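Local coordinates for protein heme peroxidase (Bacteroides thetaiotaomicron, PDB 2GVK) that probably acts as a heme-dependent dye-decolorizing peroxidase, using peroxide to oxidise organic substrates such as dyes, at residues Glu23-Ile28 with Ala247-Ala252; Arg54-Arg59 with Phe122-Ile127; Asp108-Ile113 with Gly260-Gly265. All coordinates share one frame; numbering follows the deposited sequence.

Overall arrangement
Interactions 1 and 3 are two neighbouring patches of one barrel interior, their centres 8 Å apart. Strands 245-253 and 258-267 lie side by side, with Ala-247 N 2.7 Å from Ile-264 O in a probable hydrogen bond, and so do strands 24-32 and 109-115; Phe-27 of interaction 1 meets both His-112 and Tyr-262 of interaction 3. Interaction 2 sits in the helical layer on the outside, 18 and 19 Å from the other two centres. It joins them through packing: Ile-26 CD1 lies 3.9 Å from Phe-122 N, and Ala-125 CB 3.7 Å from Ile-113 CD1. Interactions 1 and 2 both touch the second subunit.

Interaction 1. Residues Glu23-Ile28 with Ala247-Ala252; sequences ENVIFI and ANMPFA. With EDO (1,2-ethanediol), chain H.
Met-249, deposited as selenomethionine, fits its CB and CG against the rim of the Phe-27 ring, and this is the tight side of the contact. CG comes within 3.7 Å of Phe-27 CZ, while CB stands in the plane of the ring, 3.9 Å from CE2, so the aliphatic stem meets an edge and the two side chains cross at about a right angle. In the conformer given, Val-25 CG2 covers one face of the same ring from 3.6 Å above its plane, displaced toward the rim. Beyond the ring the fit slackens: in that same conformer Val-25 CG1 reaches Met-249 only at 4.2 Å, both at CG and at CE. The CE contact depends on the bends at chi2 (-47°) and chi3 (-78°), which fold the methyl back toward the valine.

With the CA atoms of Val-25 and Met-249 8.1 Å apart, the backbones are too distant to pair. Strand 24-32, from the N-terminal half, and strand 245-253, an outermost strand from the C-terminal half, are not neighbours in the antiparallel sheet; they face one another across the interior of the beta-barrel of this peroxidase family. Tyr-262 stacks on Phe-27, and Gln-21 also touches Met-249.

The far side of strand 245-253 is looser and partly open to solvent. Asn-248 points away from strand 24-32 and donates from ND2 to O2 of an ethanediol, 3.0 Å away, at an N-H...O angle of 151°; the diol probably comes from the crystallisation liquor. The same ND2 bonds to Asp-158 OD2. With an alanine here the amide would be missing, and Asp-158 OD2 and the diol would probably both be left without this donor, with a gap opened beside Thr-261 and Phe-263, on which the asparagine rests.

Interaction 2. Residues Arg54-Arg59 with Phe122-Ile127; sequences RSMRNR and FEFASI
Arg-59 and Glu-123 form a salt bridge between the two helices of a ferredoxin-like beta-alpha-beta-beta-alpha-beta unit, helices 38-59 and 118-131, which run nearly antiparallel over the sheet. In the conformer given, NH1 donates to OE2 over a long 3.3 Å but dead straight, at 180°. The carboxylate oxygen lies in the guanidinium plane and is met on its anti side; the two planes are turned 61° apart, and only NH1 makes the direct bond. A water doubles the link, accepting from Arg-59 NH2 at 3.0 Å and donating to Glu-123 OE2 at 3.1 Å. Both charges have stronger partners in other subunits: Arg-59 NE is salt-bridged to Asp-149 of the third subunit, and Glu-123 OE1 bonds to Tyr-147 OH of the second.

Within helix 118-131, Ser-126 OG, in one of its two conformers, donates to Glu-123 O at 2.7 Å, a carbonyl that also takes Ile-127 N. Beneath the polar layer Met-56, a selenomethionine, bends twice and brings SE to 4.1 Å from Glu-123 CG. Closer to the sheet, where Phe-65 meets the Phe-124 ring, Met-56 CG lies at that ring's edge, 3.9 Å from CD2.

Interaction 3. Residues Asp108-Ile113 with Gly260-Gly265; sequences DLLFHI and GTYFIG
An apolar contact in the barrel interior, centred about 5 Å from the centre of the chain, brings Ile-264 of strand 258-267 against Leu-110 and His-112 of strand 109-115. The closest part is a CH-pi contact: Ile-264 CD1 hangs over one face of the His-112 imidazole, 3.9 Å from the ring centroid and 26° off the normal. The methyl is shifted toward the rim, and its nearest ring atom is ND1, at 3.6 Å. Ile-264 reaches this far because its longer branch runs fully extended, with CG1 anti to the backbone N and chi2 at 162°, sending CD1 straight out from the strand. The same methyl also meets Leu-110 CD2, more loosely, at 4.3 Å.

The two strands are not sheet neighbours. Their short segments run 11.0 Å apart at an angle of 102° and face each other across the interior of the family's beta-barrel, one from each of the two family halves of the dye-decolorizing peroxidase. Val-188, on strand 186-195, touches both Leu-110 and Ile-264. At the start of strand 109-115 a classic beta bulge sets Asp-108 and Leu-109 both opposite Tyr-30.

The imidazole is gripped at its polar end as well as covered: His-112 ND1 is hydrogen-bonded to Tyr-266 OH, which probably helps to fix the turn of the ring under the methyl. The Phe-27 ring meets His-112 with the planes nearly parallel. Tyr-262 adds a marginal touch of its own, OH standing 4.5 Å from Leu-110 CD1.

Interaction 1. Residues Glu23-Ile28 with Ala247-Ala252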
# COMPACT_ATOMS: atom_id res chain seq x y z
N GLU A 23 -9.42 -2.29 11.84
CA GLU A 23 -8.89 -3.59 11.46
C GLU A 23 -8.58 -4.39 12.72
O GLU A 23 -8.71 -5.62 12.74
CB GLU A 23 -7.63 -3.41 10.62
CG GLU A 23 -7.12 -4.67 9.94
CD GLU A 23 -8.03 -5.15 8.83
OE1 GLU A 23 -8.67 -4.30 8.18
OE2 GLU A 23 -8.11 -6.38 8.61
N ASN A 24 -8.14 -3.67 13.77
CA ASN A 24 -7.78 -4.25 15.07
C ASN A 24 -8.44 -3.43 16.12
O ASN A 24 -8.46 -2.22 16.01
CB ASN A 24 -6.27 -4.21 15.27
CG ASN A 24 -5.53 -4.95 14.20
OD1 ASN A 24 -5.38 -6.18 14.26
ND2 ASN A 24 -5.12 -4.22 13.17
N VAL A 25 -8.98 -4.07 17.14
CA VAL A 25 -9.74 -3.36 18.17
C VAL A 25 -9.50 -3.92 19.55
O VAL A 25 -9.33 -5.09 19.72
CB VAL A 25 -11.29 -3.37 17.85
CG1 VAL A 25 -11.85 -4.77 17.91
CG2 VAL A 25 -12.06 -2.45 18.81
N ILE A 26 -9.45 -3.01 20.53
CA ILE A 26 -9.42 -3.38 21.92
C ILE A 26 -10.59 -2.72 22.60
O ILE A 26 -10.83 -1.52 22.42
CB ILE A 26 -8.13 -2.90 22.63
CG1 ILE A 26 -6.90 -3.57 22.02
CG2 ILE A 26 -8.21 -3.23 24.11
CD1 ILE A 26 -5.60 -3.14 22.64
N PHE A 27 -11.40 -3.53 23.27
CA PHE A 27 -12.49 -3.02 24.14
C PHE A 27 -12.10 -3.27 25.60
O PHE A 27 -11.93 -4.42 26.01
CB PHE A 27 -13.82 -3.74 23.88
CG PHE A 27 -14.30 -3.66 22.46
CD1 PHE A 27 -15.06 -2.60 22.03
CD2 PHE A 27 -14.09 -4.73 21.59
CE1 PHE A 27 -15.58 -2.59 20.74
CE2 PHE A 27 -14.58 -4.70 20.31
CZ PHE A 27 -15.36 -3.63 19.91
N ILE A 28 -11.96 -2.20 26.37
CA ILE A 28 -11.66 -2.32 27.80
C ILE A 28 -12.76 -1.68 28.65
O ILE A 28 -13.12 -0.53 28.43
CB ILE A 28 -10.31 -1.66 28.14
CG1 ILE A 28 -9.16 -2.46 27.54
CG2 ILE A 28 -10.15 -1.56 29.60
CD1 ILE A 28 -7.84 -1.75 27.58
N ALA A 247 -20.98 -1.43 15.56
CA ALA A 247 -20.15 -2.58 15.18
C ALA A 247 -20.64 -3.90 15.77
O ALA A 247 -21.33 -3.93 16.79
CB ALA A 247 -18.70 -2.34 15.56
N ASN A 248 -20.30 -4.99 15.09
CA ASN A 248 -20.34 -6.32 15.67
C ASN A 248 -19.01 -7.05 15.46
O ASN A 248 -18.89 -7.90 14.57
CB ASN A 248 -21.47 -7.14 15.07
CG ASN A 248 -22.84 -6.69 15.55
OD1 ASN A 248 -23.34 -7.18 16.56
ND2 ASN A 248 -23.45 -5.77 14.83
N MSE A 249 -18.02 -6.70 16.29
CA MSE A 249 -16.63 -7.07 16.05
C MSE A 249 -16.39 -8.50 16.51
O MSE A 249 -16.70 -8.86 17.64
CB MSE A 249 -15.69 -6.14 16.82
CG MSE A 249 -15.71 -4.71 16.35
SE MSE A 249 -15.61 -4.58 14.41
CE MSE A 249 -13.76 -4.88 14.19
N PRO A 250 -15.82 -9.30 15.62
CA PRO A 250 -15.46 -10.66 15.96
C PRO A 250 -14.40 -10.73 17.07
O PRO A 250 -13.49 -9.93 17.11
CB PRO A 250 -14.87 -11.20 14.65
CG PRO A 250 -15.40 -10.37 13.60
CD PRO A 250 -15.65 -9.03 14.18
N PHE A 251 -14.54 -11.71 17.95
CA PHE A 251 -13.46 -12.12 18.85
C PHE A 251 -13.53 -13.63 19.03
O PHE A 251 -14.60 -14.24 18.86
CB PHE A 251 -13.51 -11.39 20.18
CG PHE A 251 -14.69 -11.75 21.04
CD1 PHE A 251 -15.87 -11.02 20.96
CD2 PHE A 251 -14.59 -12.73 21.98
CE1 PHE A 251 -16.95 -11.32 21.82
CE2 PHE A 251 -15.66 -13.04 22.81
CZ PHE A 251 -16.85 -12.29 22.73
N ALA A 252 -12.39 -14.25 19.32
CA ALA A 252 -12.38 -15.70 19.45
C ALA A 252 -11.17 -16.25 20.09
O ALA A 252 -10.06 -15.71 19.95
CB ALA A 252 -12.52 -16.35 18.06
C1 EDO H . -27.65 -5.67 17.77
O1 EDO H . -27.50 -5.88 19.20
C2 EDO H . -26.57 -6.43 16.98
O2 EDO H . -26.35 -5.79 15.67

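Interaction 2. Residues Arg54-Arg59 with Phe122-Ile127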
# COMPACT_ATOMS: atom_id res chain seq x y z
N ARG A 54 -3.78 12.82 19.53
CA ARG A 54 -2.93 13.66 18.64
C ARG A 54 -1.58 13.02 18.44
O ARG A 54 -1.04 13.04 17.35
CB ARG A 54 -2.74 15.06 19.22
CG ARG A 54 -3.83 16.03 18.89
CD ARG A 54 -3.38 17.48 19.18
NE ARG A 54 -3.31 17.75 20.62
CZ ARG A 54 -4.36 17.98 21.40
NH1 ARG A 54 -5.59 17.99 20.90
NH2 ARG A 54 -4.20 18.21 22.70
N SER A 55 -1.00 12.51 19.52
CA SER A 55 0.31 11.88 19.46
C SER A 55 0.30 10.69 18.49
O SER A 55 1.13 10.61 17.55
CB SER A 55 0.74 11.44 20.85
OG SER A 55 1.99 10.76 20.81
N MSE A 56 -0.69 9.81 18.63
CA MSE A 56 -0.79 8.64 17.77
C MSE A 56 -0.95 9.03 16.32
O MSE A 56 -0.35 8.43 15.45
CB MSE A 56 -1.95 7.77 18.18
CG MSE A 56 -1.88 7.22 19.55
SE MSE A 56 -0.30 6.12 19.87
CE MSE A 56 -0.46 4.94 18.48
N ARG A 57 -1.82 10.01 16.05
CA ARG A 57 -2.11 10.41 14.67
C ARG A 57 -0.96 11.19 14.04
O ARG A 57 -0.75 11.11 12.84
CB ARG A 57 -3.40 11.19 14.61
CG ARG A 57 -4.60 10.33 14.85
CD ARG A 57 -5.85 11.07 14.68
NE ARG A 57 -6.96 10.25 15.02
CZ ARG A 57 -8.21 10.69 15.20
NH1 ARG A 57 -8.50 11.97 15.04
NH2 ARG A 57 -9.17 9.82 15.54
N ASN A 58 -0.21 11.91 14.86
CA ASN A 58 0.97 12.61 14.39
C ASN A 58 2.07 11.61 14.03
O ASN A 58 2.70 11.72 13.00
CB ASN A 58 1.46 13.57 15.48
CG ASN A 58 2.71 14.29 15.10
OD1 ASN A 58 2.81 14.80 14.01
ND2 ASN A 58 3.68 14.36 16.04
N ARG A 59 2.24 10.58 14.86
CA ARG A 59 3.28 9.58 14.66
C ARG A 59 2.94 8.62 13.52
O ARG A 59 3.82 8.20 12.78
CB ARG A 59 3.50 8.80 15.95
CG ARG A 59 4.05 9.61 17.10
CD ARG A 59 4.01 8.82 18.40
NE ARG A 59 4.89 7.65 18.35
CZ ARG A 59 4.89 6.64 19.24
NH1 ARG A 59 4.04 6.64 20.25
NH2 ARG A 59 5.74 5.63 19.10
N PHE A 122 -2.30 -1.35 21.41
CA PHE A 122 -1.56 -1.74 22.61
C PHE A 122 -0.84 -0.55 23.21
O PHE A 122 -0.88 -0.34 24.40
CB PHE A 122 -0.54 -2.87 22.33
CG PHE A 122 0.51 -2.99 23.37
CD1 PHE A 122 0.23 -3.61 24.57
CD2 PHE A 122 1.77 -2.41 23.19
CE1 PHE A 122 1.18 -3.66 25.56
CE2 PHE A 122 2.74 -2.49 24.18
CZ PHE A 122 2.43 -3.09 25.38
N GLU A 123 -0.18 0.23 22.38
CA GLU A 123 0.59 1.37 22.86
C GLU A 123 -0.31 2.31 23.69
O GLU A 123 0.01 2.67 24.83
CB GLU A 123 1.21 2.12 21.66
CG GLU A 123 1.89 3.43 22.01
CD GLU A 123 3.25 3.25 22.55
OE1 GLU A 123 3.55 2.14 23.06
OE2 GLU A 123 4.07 4.19 22.41
N PHE A 124 -1.42 2.69 23.11
CA PHE A 124 -2.37 3.59 23.76
C PHE A 124 -2.89 2.96 25.05
O PHE A 124 -2.91 3.60 26.10
CB PHE A 124 -3.53 3.88 22.79
CG PHE A 124 -4.37 5.09 23.18
CD1 PHE A 124 -5.40 4.97 24.08
CD2 PHE A 124 -4.11 6.36 22.60
CE1 PHE A 124 -6.19 6.06 24.40
CE2 PHE A 124 -4.89 7.43 22.91
CZ PHE A 124 -5.95 7.29 23.80
N ALA A 125 -3.29 1.70 24.98
CA ALA A 125 -3.82 1.02 26.13
C ALA A 125 -2.80 0.91 27.27
O ALA A 125 -3.16 1.00 28.43
CB ALA A 125 -4.34 -0.37 25.73
N SER A 126 -1.52 0.74 26.94
CA SER A 126 -0.49 0.62 27.96
C SER A 126 -0.32 1.95 28.70
O SER A 126 -0.08 1.96 29.91
CB SER A 126 0.85 0.16 27.34
OG SER A 126 1.49 1.19 26.61
N ILE A 127 -0.47 3.05 27.99
CA ILE A 127 -0.35 4.36 28.62
C ILE A 127 -1.56 4.59 29.55
O ILE A 127 -1.40 5.09 30.65
CB ILE A 127 -0.19 5.46 27.57
CG1 ILE A 127 1.17 5.29 26.85
CG2 ILE A 127 -0.28 6.83 28.22
CD1 ILE A 127 1.28 6.02 25.55
O HOH W 1 6.79 3.62 21.13

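Interaction 3. Residues Asp108-Ile113 with Gly260-Gly265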
# COMPACT_ATOMS: atom_id res chain seq x y z
N ASP A 108 -17.59 1.02 34.67
CA ASP A 108 -17.53 2.45 35.01
C ASP A 108 -16.90 3.27 33.89
O ASP A 108 -17.30 4.40 33.65
CB ASP A 108 -16.75 2.67 36.29
CG ASP A 108 -17.49 2.13 37.54
OD1 ASP A 108 -18.74 2.09 37.54
OD2 ASP A 108 -16.79 1.81 38.54
N LEU A 109 -15.85 2.71 33.27
CA LEU A 109 -15.15 3.35 32.15
C LEU A 109 -15.08 2.40 30.98
O LEU A 109 -14.80 1.21 31.15
CB LEU A 109 -13.71 3.74 32.54
CG LEU A 109 -13.49 4.69 33.70
CD1 LEU A 109 -11.99 4.92 33.89
CD2 LEU A 109 -14.23 6.03 33.50
N LEU A 110 -15.31 2.94 29.78
CA LEU A 110 -15.12 2.20 28.54
C LEU A 110 -14.08 2.87 27.66
O LEU A 110 -14.14 4.07 27.43
CB LEU A 110 -16.44 2.11 27.74
CG LEU A 110 -16.34 1.53 26.30
CD1 LEU A 110 -16.05 0.05 26.30
CD2 LEU A 110 -17.60 1.83 25.52
N PHE A 111 -13.14 2.07 27.17
CA PHE A 111 -12.23 2.51 26.11
C PHE A 111 -12.40 1.63 24.92
O PHE A 111 -12.35 0.39 25.03
CB PHE A 111 -10.75 2.49 26.60
CG PHE A 111 -10.46 3.48 27.68
CD1 PHE A 111 -10.29 4.81 27.38
CD2 PHE A 111 -10.39 3.09 29.01
CE1 PHE A 111 -10.03 5.74 28.37
CE2 PHE A 111 -10.12 4.03 30.02
CZ PHE A 111 -9.94 5.34 29.70
N HIS A 112 -12.66 2.26 23.77
CA HIS A 112 -12.82 1.56 22.50
C HIS A 112 -11.69 2.05 21.59
O HIS A 112 -11.70 3.19 21.13
CB HIS A 112 -14.21 1.86 21.93
CG HIS A 112 -14.45 1.31 20.56
ND1 HIS A 112 -15.36 1.89 19.67
CD2 HIS A 112 -13.97 0.21 19.94
CE1 HIS A 112 -15.40 1.18 18.57
NE2 HIS A 112 -14.55 0.16 18.69
N ILE A 113 -10.70 1.16 21.37
CA ILE A 113 -9.46 1.52 20.71
C ILE A 113 -9.37 0.76 19.39
O ILE A 113 -9.49 -0.45 19.37
CB ILE A 113 -8.22 1.13 21.59
CG1 ILE A 113 -8.47 1.44 23.06
CG2 ILE A 113 -6.98 1.84 21.09
CD1 ILE A 113 -7.31 1.06 24.00
N GLY A 260 -17.23 -15.33 19.41
CA GLY A 260 -18.11 -14.26 19.87
C GLY A 260 -18.18 -13.03 18.99
O GLY A 260 -17.41 -12.86 18.04
N THR A 261 -19.18 -12.20 19.29
CA THR A 261 -19.36 -10.91 18.68
C THR A 261 -19.40 -9.88 19.80
O THR A 261 -20.14 -10.03 20.78
CB THR A 261 -20.70 -10.84 17.91
OG1 THR A 261 -20.62 -11.65 16.74
CG2 THR A 261 -21.01 -9.42 17.50
N TYR A 262 -18.57 -8.84 19.68
CA TYR A 262 -18.63 -7.74 20.59
C TYR A 262 -19.44 -6.63 19.95
O TYR A 262 -19.00 -5.99 18.99
CB TYR A 262 -17.20 -7.25 20.95
CG TYR A 262 -17.12 -6.47 22.26
CD1 TYR A 262 -17.62 -5.17 22.34
CD2 TYR A 262 -16.58 -7.04 23.41
CE1 TYR A 262 -17.59 -4.48 23.51
CE2 TYR A 262 -16.54 -6.34 24.61
CZ TYR A 262 -17.07 -5.05 24.64
OH TYR A 262 -17.04 -4.31 25.82
N PHE A 263 -20.68 -6.49 20.40
CA PHE A 263 -21.56 -5.46 19.92
C PHE A 263 -21.23 -4.14 20.57
O PHE A 263 -21.09 -4.06 21.80
CB PHE A 263 -23.02 -5.80 20.23
CG PHE A 263 -23.97 -4.68 19.96
CD1 PHE A 263 -24.40 -4.43 18.69
CD2 PHE A 263 -24.35 -3.82 20.96
CE1 PHE A 263 -25.26 -3.32 18.41
CE2 PHE A 263 -25.20 -2.71 20.68
CZ PHE A 263 -25.66 -2.50 19.41
N ILE A 264 -21.12 -3.10 19.75
CA ILE A 264 -21.00 -1.76 20.26
C ILE A 264 -21.83 -0.83 19.36
O ILE A 264 -21.70 -0.86 18.14
CB ILE A 264 -19.51 -1.31 20.36
CG1 ILE A 264 -19.40 0.08 20.94
CG2 ILE A 264 -18.82 -1.40 18.99
CD1 ILE A 264 -18.05 0.40 21.46
N GLY A 265 -22.71 -0.06 19.98
CA GLY A 265 -23.63 0.81 19.26
C GLY A 265 -23.63 2.20 19.83
O GLY A 265 -23.88 2.39 21.04